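PDB 3OEP: urea carboxylase from Thermus thermophilus, which is of unknown function but is a homologue of KipI and KipA with cyclophilin-like domains, and is probably not an allophanate hydrolase. Local coordinates for residues Tyr6-Glu11 with Tyr43-Leu48; Pro208-Leu213 with Arg354-Arg359; Gly297-Leu302 with Arg322-Gly327; Gly411-Ala416 with Pro428-Gly433. All coordinates share one frame; numbering follows the deposited sequence. Where two conformers were deposited one is given.

Contact 1. Residues Tyr6-Glu11 with Tyr43-Leu48; sequences YLRFGE and YGVLYL
L7 and L46 join two antiparallel strands through a pair of backbone hydrogen bonds. L7 N donates to L46 O at 2.8 Å, and L46 N returns the bond to L7 O. Both are nearly straight. F9 N continues the pattern to G44 O, also at 2.8 Å. A water then bridges G10 O and G44 N. A side chain at G44 would run into G10 O.

The aromatic contact lies on the face that carries Y6, R8, V45 and Y47. The Y6 and Y47 rings meet with their planes 37° apart. Y47 CD1 sits over the centre of the Y6 ring and comes within 3.4 Å of Y6 CZ. Y47 CG is anti to its backbone N (chi1 179°), and this carries the ring across to Y6. R8 NH2 lies over the opposite face of the Y6 ring, toward its rim.

V45 fills in beside these groups. Its CG1 approaches the edge of the Y6 ring, 3.6 Å from Y6 CD1. Its CG2 lies 3.7 Å from R8 NH1. On the face of L7 and L46 the packing is looser, with L7 CB 4.4 Å from L46 CB. The edge of the F9 ring adds CE2, 4.2 Å from L46 CB. Helices 15-30 and 57-66 cover that side.

The polar tips are held elsewhere: Y6 OH bonds to P439 O, and R8 NH1 forms a salt bridge with E438. One face thus packs apolar groups against helices, while the other uses aromatic and charged groups to meet strand 437-439 of the carboxyltransferase A and B part.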
loop_
_atom_site.group_PDB
_atom_site.type_symbol
_atom_site.label_atom_id
_atom_site.label_comp_id
_atom_site.label_asym_id
_atom_site.label_seq_id
_atom_site.Cartn_x
_atom_site.Cartn_y
_atom_site.Cartn_z
ATOM N N TYR A 6 17.509 1.781 -6.562
ATOM C CA TYR A 6 17.946 0.792 -5.598
ATOM C C TYR A 6 19.460 0.848 -5.429
ATOM O O TYR A 6 20.200 0.922 -6.415
ATOM C CB TYR A 6 17.561 -0.613 -6.062
ATOM C CG TYR A 6 16.068 -0.886 -6.160
ATOM C CD1 TYR A 6 15.389 -1.523 -5.125
ATOM C CD2 TYR A 6 15.347 -0.528 -7.298
ATOM C CE1 TYR A 6 14.024 -1.785 -5.210
ATOM C CE2 TYR A 6 13.972 -0.790 -7.399
ATOM C CZ TYR A 6 13.325 -1.425 -6.353
ATOM O OH TYR A 6 11.978 -1.689 -6.429
ATOM N N LEU A 7 19.907 0.834 -4.180
ATOM C CA LEU A 7 21.305 0.592 -3.854
ATOM C C LEU A 7 21.405 -0.835 -3.321
ATOM O O LEU A 7 20.556 -1.276 -2.538
ATOM C CB LEU A 7 21.797 1.597 -2.818
ATOM C CG LEU A 7 21.687 3.068 -3.228
ATOM C CD1 LEU A 7 22.232 3.946 -2.115
ATOM C CD2 LEU A 7 22.405 3.345 -4.545
ATOM N N ARG A 8 22.424 -1.563 -3.770
ATOM C CA ARG A 8 22.553 -2.980 -3.449
ATOM C C ARG A 8 23.942 -3.233 -2.873
ATOM O O ARG A 8 24.947 -2.984 -3.540
ATOM C CB ARG A 8 22.304 -3.825 -4.699
ATOM C CG ARG A 8 20.921 -3.587 -5.309
ATOM C CD ARG A 8 20.723 -4.268 -6.657
ATOM N NE ARG A 8 19.396 -3.953 -7.194
ATOM C CZ ARG A 8 18.258 -4.532 -6.801
ATOM N NH1 ARG A 8 18.256 -5.483 -5.873
ATOM N NH2 ARG A 8 17.109 -4.158 -7.339
ATOM N N PHE A 9 23.979 -3.707 -1.628
ATOM C CA PHE A 9 25.225 -3.834 -0.864
ATOM C C PHE A 9 25.703 -5.273 -0.690
ATOM O O PHE A 9 26.793 -5.507 -0.156
ATOM C CB PHE A 9 25.056 -3.175 0.502
ATOM C CG PHE A 9 24.712 -1.724 0.416
ATOM C CD1 PHE A 9 25.657 -0.800 0.001
ATOM C CD2 PHE A 9 23.435 -1.278 0.713
ATOM C CE1 PHE A 9 25.344 0.540 -0.101
ATOM C CE2 PHE A 9 23.114 0.062 0.615
ATOM C CZ PHE A 9 24.069 0.975 0.209
ATOM N N GLY A 10 24.902 -6.229 -1.147
ATOM C CA GLY A 10 25.280 -7.634 -1.102
ATOM C C GLY A 10 24.063 -8.508 -1.293
ATOM O O GLY A 10 22.967 -8.139 -0.878
ATOM N N GLU A 11 24.255 -9.663 -1.922
ATOM C CA GLU A 11 23.151 -10.565 -2.229
ATOM C C GLU A 11 22.766 -11.415 -1.023
ATOM O O GLU A 11 23.541 -11.570 -0.074
ATOM C CB GLU A 11 23.513 -11.478 -3.408
ATOM N N TYR A 43 17.014 -6.679 3.520
ATOM C CA TYR A 43 18.231 -7.455 3.306
ATOM C C TYR A 43 19.351 -6.492 2.887
ATOM O O TYR A 43 19.540 -5.470 3.544
ATOM C CB TYR A 43 17.986 -8.576 2.295
ATOM C CG TYR A 43 16.756 -9.375 2.616
ATOM C CD1 TYR A 43 16.788 -10.377 3.574
ATOM C CD2 TYR A 43 15.546 -9.112 1.976
ATOM C CE1 TYR A 43 15.647 -11.103 3.885
ATOM C CE2 TYR A 43 14.409 -9.831 2.276
ATOM C CZ TYR A 43 14.468 -10.824 3.230
ATOM O OH TYR A 43 13.330 -11.535 3.508
ATOM N N GLY A 44 20.070 -6.779 1.803
ATOM C CA GLY A 44 21.167 -5.907 1.377
ATOM C C GLY A 44 20.771 -4.774 0.447
ATOM O O GLY A 44 21.633 -4.154 -0.157
ATOM N N VAL A 45 19.474 -4.492 0.333
ATOM C CA VAL A 45 18.977 -3.518 -0.633
ATOM C C VAL A 45 18.377 -2.308 0.070
ATOM O O VAL A 45 17.676 -2.450 1.081
ATOM C CB VAL A 45 17.896 -4.148 -1.526
ATOM C CG1 VAL A 45 17.388 -3.143 -2.546
ATOM C CG2 VAL A 45 18.442 -5.389 -2.220
ATOM N N LEU A 46 18.640 -1.123 -0.479
ATOM C CA LEU A 46 17.992 0.103 -0.030
ATOM C C LEU A 46 17.301 0.740 -1.223
ATOM O O LEU A 46 17.941 1.020 -2.233
ATOM C CB LEU A 46 19.023 1.069 0.567
ATOM C CG LEU A 46 18.513 2.435 1.027
ATOM C CD1 LEU A 46 17.429 2.294 2.090
ATOM C CD2 LEU A 46 19.677 3.279 1.538
ATOM N N TYR A 47 15.990 0.930 -1.116
ATOM C CA TYR A 47 15.215 1.609 -2.142
ATOM C C TYR A 47 14.941 3.040 -1.697
ATOM O O TYR A 47 14.435 3.268 -0.594
ATOM C CB TYR A 47 13.900 0.873 -2.382
ATOM C CG TYR A 47 13.017 1.515 -3.428
ATOM C CD1 TYR A 47 13.444 1.623 -4.749
ATOM C CD2 TYR A 47 11.755 2.013 -3.105
ATOM C CE1 TYR A 47 12.643 2.209 -5.718
ATOM C CE2 TYR A 47 10.943 2.611 -4.081
ATOM C CZ TYR A 47 11.402 2.701 -5.381
ATOM O OH TYR A 47 10.633 3.277 -6.373
ATOM N N LEU A 48 15.273 3.993 -2.554
ATOM C CA LEU A 48 15.031 5.404 -2.272
ATOM C C LEU A 48 14.044 5.941 -3.286
ATOM O O LEU A 48 14.235 5.776 -4.494
ATOM C CB LEU A 48 16.342 6.189 -2.329
ATOM C CG LEU A 48 17.421 5.751 -1.337
ATOM C CD1 LEU A 48 18.684 6.583 -1.520
ATOM C CD2 LEU A 48 16.913 5.835 0.105
HETATM O O HOH W 1 20.398 -8.855 -0.142
#

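Contact 2. Residues Pro208-Leu213 with Arg354-Arg359; sequences PRPLEL and RGRIGR
R356 takes a left-handed backbone conformation (phi 53°, psi 40°), rare for a residue other than glycine, and from it meets P208, P210 and L211. Its O accepts L211 N at 2.8 Å. The P210 CA-H also points to this oxygen. L211 O in turn accepts G358 N at 2.9 Å, completing a single backbone bridge between two loops.

The extended R356 side chain runs back to P208. NH1 gives P208 O a bond of 2.7 Å in the guanidinium plane, and NH2 pairs with E207. At the other end, R359 NE donates almost straight to E212 OE2 at 2.8 Å, on the syn side. The NH2 to OE1 bond is weak. E212 reaches R359 by bending at chi2 (-80°). R359 also pairs with D365 and makes a cation-pi contact with W362. A leucine in place of R359 would probably leave the E212 carboxylate without its charged mate and free to turn.

L213 CD1 packs on G358 CA at 3.9 Å and on I357 CG2. R356 and I357 both face D352, the arrangement of a G1 beta bulge, with the left-handed residue in its first position.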
loop_
_atom_site.group_PDB
_atom_site.type_symbol
_atom_site.label_atom_id
_atom_site.label_comp_id
_atom_site.label_asym_id
_atom_site.label_seq_id
_atom_site.Cartn_x
_atom_site.Cartn_y
_atom_site.Cartn_z
ATOM N N PRO A 208 -5.603 -7.086 15.615
ATOM C CA PRO A 208 -5.592 -5.627 15.623
ATOM C C PRO A 208 -6.956 -5.058 15.248
ATOM O O PRO A 208 -7.578 -5.518 14.291
ATOM C CB PRO A 208 -4.558 -5.273 14.554
ATOM C CG PRO A 208 -3.655 -6.447 14.487
ATOM C CD PRO A 208 -4.469 -7.647 14.859
ATOM N N ARG A 209 -7.412 -4.077 16.014
ATOM C CA ARG A 209 -8.682 -3.427 15.752
ATOM C C ARG A 209 -8.452 -2.216 14.841
ATOM O O ARG A 209 -7.468 -1.509 15.022
ATOM C CB ARG A 209 -9.297 -2.993 17.077
ATOM C CG ARG A 209 -10.679 -2.415 16.959
ATOM C CD ARG A 209 -11.361 -2.378 18.315
ATOM N NE ARG A 209 -10.561 -1.684 19.325
ATOM C CZ ARG A 209 -10.515 -0.361 19.491
ATOM N NH1 ARG A 209 -11.218 0.453 18.711
ATOM N NH2 ARG A 209 -9.750 0.154 20.448
ATOM N N PRO A 210 -9.343 -1.979 13.858
ATOM C CA PRO A 210 -9.138 -0.826 12.974
ATOM C C PRO A 210 -9.014 0.495 13.732
ATOM O O PRO A 210 -9.709 0.702 14.732
ATOM C CB PRO A 210 -10.390 -0.833 12.084
ATOM C CG PRO A 210 -10.860 -2.243 12.113
ATOM C CD PRO A 210 -10.539 -2.753 13.474
ATOM N N LEU A 211 -8.103 1.353 13.278
ATOM C CA LEU A 211 -7.896 2.666 13.883
ATOM C C LEU A 211 -8.780 3.675 13.169
ATOM O O LEU A 211 -8.658 3.851 11.967
ATOM C CB LEU A 211 -6.432 3.098 13.767
ATOM C CG LEU A 211 -6.067 4.474 14.343
ATOM C CD1 LEU A 211 -6.277 4.515 15.853
ATOM C CD2 LEU A 211 -4.633 4.851 13.993
ATOM N N GLU A 212 -9.668 4.328 13.915
ATOM C CA GLU A 212 -10.531 5.369 13.354
ATOM C C GLU A 212 -9.749 6.658 13.140
ATOM O O GLU A 212 -9.091 7.153 14.059
ATOM C CB GLU A 212 -11.715 5.648 14.289
ATOM C CG GLU A 212 -12.799 4.580 14.260
ATOM C CD GLU A 212 -13.746 4.703 13.069
ATOM O OE1 GLU A 212 -13.758 5.757 12.395
ATOM O OE2 GLU A 212 -14.493 3.734 12.812
ATOM N N LEU A 213 -9.827 7.195 11.926
ATOM C CA LEU A 213 -9.227 8.487 11.602
ATOM C C LEU A 213 -10.272 9.611 11.608
ATOM O O LEU A 213 -9.968 10.749 11.957
ATOM C CB LEU A 213 -8.530 8.414 10.247
ATOM C CG LEU A 213 -7.473 7.310 10.136
ATOM C CD1 LEU A 213 -6.843 7.313 8.760
ATOM C CD2 LEU A 213 -6.414 7.468 11.230
ATOM N N ARG A 354 -4.904 -2.471 4.391
ATOM C CA ARG A 354 -4.113 -3.637 4.768
ATOM C C ARG A 354 -3.725 -3.586 6.250
ATOM O O ARG A 354 -3.787 -4.599 6.949
ATOM C CB ARG A 354 -2.857 -3.740 3.884
ATOM C CG ARG A 354 -2.053 -5.008 4.087
ATOM C CD ARG A 354 -0.854 -5.102 3.148
ATOM N NE ARG A 354 -1.252 -5.206 1.743
ATOM C CZ ARG A 354 -1.186 -4.233 0.832
ATOM N NH1 ARG A 354 -1.596 -4.477 -0.415
ATOM N NH2 ARG A 354 -0.715 -3.024 1.130
ATOM N N GLY A 355 -3.339 -2.402 6.723
ATOM C CA GLY A 355 -2.947 -2.208 8.121
ATOM C C GLY A 355 -4.074 -1.850 9.077
ATOM O O GLY A 355 -3.814 -1.542 10.243
ATOM N N ARG A 356 -5.318 -1.887 8.591
ATOM C CA ARG A 356 -6.492 -1.468 9.362
ATOM C C ARG A 356 -6.337 -0.055 9.943
ATOM O O ARG A 356 -6.715 0.216 11.086
ATOM C CB ARG A 356 -6.828 -2.506 10.440
ATOM C CG ARG A 356 -7.136 -3.878 9.856
ATOM C CD ARG A 356 -7.542 -4.882 10.915
ATOM N NE ARG A 356 -7.869 -6.177 10.319
ATOM C CZ ARG A 356 -8.264 -7.250 10.999
ATOM N NH1 ARG A 356 -8.382 -7.211 12.322
ATOM N NH2 ARG A 356 -8.538 -8.378 10.351
ATOM N N ILE A 357 -5.761 0.833 9.135
ATOM C CA ILE A 357 -5.664 2.241 9.455
ATOM C C ILE A 357 -6.736 2.919 8.601
ATOM O O ILE A 357 -6.678 2.892 7.368
ATOM C CB ILE A 357 -4.265 2.793 9.147
ATOM C CG1 ILE A 357 -3.215 2.120 10.044
ATOM C CG2 ILE A 357 -4.221 4.315 9.341
ATOM C CD1 ILE A 357 -1.818 2.186 9.482
ATOM N N GLY A 358 -7.739 3.478 9.264
ATOM C CA GLY A 358 -8.915 4.006 8.576
ATOM C C GLY A 358 -9.785 2.900 8.006
ATOM O O GLY A 358 -9.555 1.710 8.253
ATOM N N ARG A 359 -10.800 3.300 7.248
ATOM C CA ARG A 359 -11.767 2.362 6.689
ATOM C C ARG A 359 -12.596 3.040 5.614
ATOM O O ARG A 359 -12.635 4.269 5.557
ATOM C CB ARG A 359 -12.713 1.864 7.778
ATOM C CG ARG A 359 -13.463 2.977 8.478
ATOM C CD ARG A 359 -14.594 2.450 9.322
ATOM N NE ARG A 359 -15.191 3.530 10.103
ATOM C CZ ARG A 359 -16.058 4.425 9.631
ATOM N NH1 ARG A 359 -16.465 4.389 8.364
ATOM N NH2 ARG A 359 -16.533 5.365 10.446
#

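Contact 3. Residues Gly297-Leu302 with Arg322-Gly327; sequences GFVALL and RFRPRG
R326 has CG anti to the backbone N (chi1 176°) and then bends at chi3 (-56°), which folds its guanidinium over V299. V299 CG2 sits over the centre of that group, 3.9 Å from R326 CZ. R324 follows the same course, anti at chi1 and bent at chi3, and lays its guanidinium across L301. L301 has two conformers, so the details of that contact are doubtful. V299 CG2 also touches R324 CB at 3.8 Å. Both arginines form salt bridges to E306 on the adjoining strand 305-307.

The other face is aromatic. F298 and F323 cross at about a right angle, with F298 CD1 3.8 Å from F323 CB. The A300 methyl carbon CB lies 3.9 Å from F323 CE1. F276 meets the F298 ring edge-to-face. F293, from a second sheet, packs against F298, A300 and F323.

Five backbone hydrogen bonds join the antiparallel strands. V299 and R324 exchange two, with R324 N 2.8 Å from V299 O. L301 and R322 exchange two more. The fifth, R326 N to G297 O at 2.9 Å, approaches from above the carbonyl plane (56° out of it). A water links L301 O to R322 NH1.

The chemistry divides by face: the phenylalanines and A300 pack between two sheets, while R324 and R326 lie over aliphatic side chains and share E306, which probably offsets part of their charge.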
loop_
_atom_site.group_PDB
_atom_site.type_symbol
_atom_site.label_atom_id
_atom_site.label_comp_id
_atom_site.label_asym_id
_atom_site.label_seq_id
_atom_site.Cartn_x
_atom_site.Cartn_y
_atom_site.Cartn_z
ATOM N N GLY A 297 -15.977 8.245 -14.885
ATOM C CA GLY A 297 -16.841 7.114 -14.584
ATOM C C GLY A 297 -18.227 7.461 -14.079
ATOM O O GLY A 297 -19.056 6.567 -13.916
ATOM N N PHE A 298 -18.488 8.746 -13.837
ATOM C CA PHE A 298 -19.784 9.194 -13.311
ATOM C C PHE A 298 -20.130 10.602 -13.767
ATOM O O PHE A 298 -19.265 11.363 -14.187
ATOM C CB PHE A 298 -19.784 9.255 -11.782
ATOM C CG PHE A 298 -19.289 8.016 -11.107
ATOM C CD1 PHE A 298 -20.179 7.043 -10.682
ATOM C CD2 PHE A 298 -17.934 7.847 -10.850
ATOM C CE1 PHE A 298 -19.727 5.903 -10.036
ATOM C CE2 PHE A 298 -17.473 6.710 -10.206
ATOM C CZ PHE A 298 -18.371 5.736 -9.794
ATOM N N VAL A 299 -21.410 10.935 -13.658
ATOM C CA VAL A 299 -21.853 12.323 -13.607
ATOM C C VAL A 299 -22.551 12.488 -12.268
ATOM O O VAL A 299 -23.252 11.583 -11.813
ATOM C CB VAL A 299 -22.807 12.710 -14.767
ATOM C CG1 VAL A 299 -22.058 12.689 -16.101
ATOM C CG2 VAL A 299 -24.026 11.803 -14.808
ATOM N N ALA A 300 -22.317 13.617 -11.610
ATOM C CA ALA A 300 -22.956 13.891 -10.339
ATOM C C ALA A 300 -24.395 14.322 -10.598
ATOM O O ALA A 300 -24.694 14.941 -11.625
ATOM C CB ALA A 300 -22.189 14.963 -9.564
ATOM N N LEU A 301 -25.276 13.972 -9.664
ATOM C CA LEU A 301 -26.703 14.270 -9.771
ATOM C C LEU A 301 -27.138 15.041 -8.540
ATOM O O LEU A 301 -27.021 14.542 -7.419
ATOM C CB LEU A 301 -27.534 12.988 -9.865
ATOM C CG LEU A 301 -27.391 12.111 -11.102
ATOM C CD1 LEU A 301 -28.312 10.905 -10.980
ATOM C CD2 LEU A 301 -27.703 12.894 -12.355
ATOM N N LEU A 302 -27.644 16.257 -8.745
ATOM C CA LEU A 302 -28.078 17.098 -7.638
ATOM C C LEU A 302 -29.313 17.881 -8.056
ATOM O O LEU A 302 -29.279 18.599 -9.053
ATOM C CB LEU A 302 -26.959 18.062 -7.234
ATOM C CG LEU A 302 -27.267 19.014 -6.075
ATOM C CD1 LEU A 302 -27.510 18.229 -4.798
ATOM C CD2 LEU A 302 -26.136 20.024 -5.890
ATOM N N ARG A 322 -25.906 12.392 -5.665
ATOM C CA ARG A 322 -25.705 11.013 -6.114
ATOM C C ARG A 322 -24.744 11.021 -7.288
ATOM O O ARG A 322 -24.430 12.084 -7.838
ATOM C CB ARG A 322 -27.035 10.390 -6.540
ATOM C CG ARG A 322 -28.058 10.249 -5.421
ATOM C CD ARG A 322 -29.407 9.781 -5.952
ATOM N NE ARG A 322 -30.379 9.585 -4.872
ATOM C CZ ARG A 322 -31.159 10.533 -4.353
ATOM N NH1 ARG A 322 -31.117 11.788 -4.799
ATOM N NH2 ARG A 322 -32.001 10.220 -3.373
ATOM N N PHE A 323 -24.284 9.836 -7.674
ATOM C CA PHE A 323 -23.337 9.710 -8.777
ATOM C C PHE A 323 -23.825 8.643 -9.733
ATOM O O PHE A 323 -23.884 7.465 -9.384
ATOM C CB PHE A 323 -21.945 9.403 -8.248
ATOM C CG PHE A 323 -21.416 10.475 -7.341
ATOM C CD1 PHE A 323 -20.812 11.604 -7.865
ATOM C CD2 PHE A 323 -21.589 10.382 -5.966
ATOM C CE1 PHE A 323 -20.347 12.615 -7.031
ATOM C CE2 PHE A 323 -21.124 11.388 -5.124
ATOM C CZ PHE A 323 -20.506 12.504 -5.660
ATOM N N ARG A 324 -24.214 9.080 -10.923
ATOM C CA ARG A 324 -24.733 8.197 -11.951
ATOM C C ARG A 324 -23.576 7.633 -12.771
ATOM O O ARG A 324 -22.852 8.390 -13.398
ATOM C CB ARG A 324 -25.679 8.985 -12.858
ATOM C CG ARG A 324 -26.291 8.187 -13.995
ATOM C CD ARG A 324 -27.325 9.038 -14.729
ATOM N NE ARG A 324 -28.509 9.283 -13.905
ATOM C CZ ARG A 324 -29.432 10.219 -14.141
ATOM N NH1 ARG A 324 -29.328 11.042 -15.180
ATOM N NH2 ARG A 324 -30.471 10.338 -13.321
ATOM N N PRO A 325 -23.399 6.302 -12.780
ATOM C CA PRO A 325 -22.301 5.757 -13.577
ATOM C C PRO A 325 -22.419 6.135 -15.054
ATOM O O PRO A 325 -23.513 6.108 -15.614
ATOM C CB PRO A 325 -22.439 4.246 -13.376
ATOM C CG PRO A 325 -23.119 4.114 -12.056
ATOM C CD PRO A 325 -24.074 5.255 -11.990
ATOM N N ARG A 326 -21.302 6.507 -15.672
ATOM C CA ARG A 326 -21.316 6.907 -17.073
ATOM C C ARG A 326 -19.944 6.848 -17.706
ATOM O O ARG A 326 -18.949 7.258 -17.102
ATOM C CB ARG A 326 -21.854 8.330 -17.231
ATOM C CG ARG A 326 -21.790 8.843 -18.675
ATOM C CD ARG A 326 -22.691 10.027 -18.899
ATOM N NE ARG A 326 -24.076 9.728 -18.543
ATOM C CZ ARG A 326 -25.041 10.638 -18.442
ATOM N NH1 ARG A 326 -24.788 11.921 -18.687
ATOM N NH2 ARG A 326 -26.268 10.261 -18.097
ATOM N N GLY A 327 -19.919 6.351 -18.940
ATOM C CA GLY A 327 -18.757 6.458 -19.802
ATOM C C GLY A 327 -17.602 5.603 -19.348
ATOM O O GLY A 327 -17.770 4.728 -18.489
HETATM O O HOH W 2 -29.488 13.315 -6.431
#

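Contact 4. Residues Gly411-Ala416 with Pro428-Gly433; sequences GPFRVA and PEVPGG
F413 receives P428 CD over one face of its ring. P428 CD stands 3.8 Å from the centroid of the F413 ring, 12° off the ring normal. This is a CH-pi contact, close to the centre of the ring. The two side chains cross obliquely. P428 O also comes within 3.5 Å of F413 CE2. At the ring edge, V430 CG2 lies 3.8 Å from F413 CZ. The proline is met by backbone as well, since P412 O is 3.4 Å from P428 CD. G411 O lies further off, 4.3 Å from P428 CG. No hydrogen bond joins the two segments.

The F413 ring owes its place to chi1 of -73°. CG lies beside the backbone N and anti to the carbonyl carbon, and the ring swings toward the 428-433 loop. With an alanine at F413 the face under P428 CD is gone, which would probably open a gap there and leave V430 CG2 without its aromatic neighbour.

Strand 413-418 and strand 422-426 form an antiparallel beta hairpin in the carboxyltransferase A and B region, a region with a cyclophilin-like fold. The 428-433 loop leaves the second strand of this hairpin and turns back past the start of the first.

Further out, F413 is fixed by backbone bonding to I489 on strand 488-492. Helix 402-408 lies against F413 and V430: L408 touches F413, and A404, A407 and L408 touch V430. S410, just after that helix, touches P428.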
loop_
_atom_site.group_PDB
_atom_site.type_symbol
_atom_site.label_atom_id
_atom_site.label_comp_id
_atom_site.label_asym_id
_atom_site.label_seq_id
_atom_site.Cartn_x
_atom_site.Cartn_y
_atom_site.Cartn_z
ATOM N N GLY A 411 2.316 -7.186 -28.105
ATOM C CA GLY A 411 0.916 -7.158 -28.500
ATOM C C GLY A 411 0.067 -6.633 -27.359
ATOM O O GLY A 411 0.584 -6.375 -26.273
ATOM N N PRO A 412 -1.247 -6.481 -27.592
ATOM C CA PRO A 412 -2.115 -5.910 -26.569
ATOM C C PRO A 412 -2.345 -6.823 -25.363
ATOM O O PRO A 412 -2.419 -8.053 -25.495
ATOM C CB PRO A 412 -3.432 -5.671 -27.314
ATOM C CG PRO A 412 -3.409 -6.620 -28.448
ATOM C CD PRO A 412 -1.974 -6.764 -28.841
ATOM N N PHE A 413 -2.445 -6.195 -24.198
ATOM C CA PHE A 413 -2.912 -6.841 -22.990
ATOM C C PHE A 413 -4.320 -6.332 -22.702
ATOM O O PHE A 413 -4.783 -5.363 -23.313
ATOM C CB PHE A 413 -1.975 -6.539 -21.820
ATOM C CG PHE A 413 -0.663 -7.262 -21.902
ATOM C CD1 PHE A 413 0.329 -6.835 -22.777
ATOM C CD2 PHE A 413 -0.429 -8.382 -21.125
ATOM C CE1 PHE A 413 1.541 -7.516 -22.860
ATOM C CE2 PHE A 413 0.778 -9.066 -21.205
ATOM C CZ PHE A 413 1.763 -8.631 -22.078
ATOM N N ARG A 414 -4.998 -7.004 -21.784
ATOM C CA ARG A 414 -6.357 -6.664 -21.405
ATOM C C ARG A 414 -6.445 -6.708 -19.883
ATOM O O ARG A 414 -5.896 -7.613 -19.260
ATOM C CB ARG A 414 -7.324 -7.677 -22.028
ATOM C CG ARG A 414 -8.787 -7.300 -21.956
ATOM C CD ARG A 414 -9.634 -8.254 -22.801
ATOM N NE ARG A 414 -9.707 -9.600 -22.221
ATOM C CZ ARG A 414 -9.053 -10.677 -22.656
ATOM N NH1 ARG A 414 -9.221 -11.832 -22.026
ATOM N NH2 ARG A 414 -8.243 -10.629 -23.710
ATOM N N VAL A 415 -7.127 -5.734 -19.283
ATOM C CA VAL A 415 -7.264 -5.696 -17.829
ATOM C C VAL A 415 -8.219 -6.807 -17.379
ATOM O O VAL A 415 -9.332 -6.907 -17.877
ATOM C CB VAL A 415 -7.813 -4.342 -17.343
ATOM C CG1 VAL A 415 -8.093 -4.375 -15.833
ATOM C CG2 VAL A 415 -6.839 -3.212 -17.682
ATOM N N ALA A 416 -7.765 -7.649 -16.456
ATOM C CA ALA A 416 -8.605 -8.698 -15.874
ATOM C C ALA A 416 -9.311 -8.190 -14.622
ATOM O O ALA A 416 -10.505 -8.430 -14.423
ATOM C CB ALA A 416 -7.768 -9.920 -15.542
ATOM N N PRO A 428 -0.103 -11.719 -23.872
ATOM C CA PRO A 428 1.044 -12.560 -24.227
ATOM C C PRO A 428 1.829 -13.029 -22.998
ATOM O O PRO A 428 1.952 -12.280 -22.028
ATOM C CB PRO A 428 1.912 -11.625 -25.072
ATOM C CG PRO A 428 0.977 -10.622 -25.635
ATOM C CD PRO A 428 -0.163 -10.483 -24.673
ATOM N N GLU A 429 2.352 -14.253 -23.047
ATOM C CA GLU A 429 3.180 -14.777 -21.962
ATOM C C GLU A 429 4.431 -13.915 -21.775
ATOM O O GLU A 429 5.116 -13.597 -22.746
ATOM C CB GLU A 429 3.586 -16.230 -22.239
ATOM N N VAL A 430 4.703 -13.527 -20.531
ATOM C CA VAL A 430 5.893 -12.743 -20.179
ATOM C C VAL A 430 6.742 -13.549 -19.194
ATOM O O VAL A 430 6.235 -13.980 -18.158
ATOM C CB VAL A 430 5.516 -11.390 -19.525
ATOM C CG1 VAL A 430 6.770 -10.576 -19.179
ATOM C CG2 VAL A 430 4.591 -10.589 -20.442
ATOM N N PRO A 431 8.033 -13.763 -19.510
ATOM C CA PRO A 431 8.880 -14.480 -18.551
ATOM C C PRO A 431 9.040 -13.703 -17.240
ATOM O O PRO A 431 9.284 -12.490 -17.256
ATOM C CB PRO A 431 10.222 -14.627 -19.279
ATOM C CG PRO A 431 10.170 -13.705 -20.433
ATOM C CD PRO A 431 8.745 -13.445 -20.761
ATOM N N GLY A 432 8.862 -14.394 -16.119
ATOM C CA GLY A 432 8.952 -13.767 -14.810
ATOM C C GLY A 432 10.001 -14.420 -13.940
ATOM O O GLY A 432 10.872 -15.153 -14.429
ATOM N N GLY A 433 9.927 -14.149 -12.644
ATOM C CA GLY A 433 10.884 -14.711 -11.702
ATOM C C GLY A 433 10.525 -14.407 -10.267
ATOM O O GLY A 433 9.558 -13.697 -9.990
#

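Overall arrangement
From the N terminus, contact 1 comes first and closes a loop that runs through helix 15-30 and strand 36-42. It joins the strands that come first and third in sequence, which are neighbours in a three-stranded sheet. Contact 2 closes a long loop of 140 residues, tying the chain after strand 194-199 to the loop before strand 366-368. Contact 3 is nested inside it. It closes a 19-residue loop with strands 305-307 and 311-315, and pairs neighbours in the six-stranded sheet. Contact 4 comes last and closes an 11-residue stretch carrying strand 422-426. No two contacts touch. Contacts 1 and 3 have centres about 46 Å apart, on opposite sides of the chain's centre.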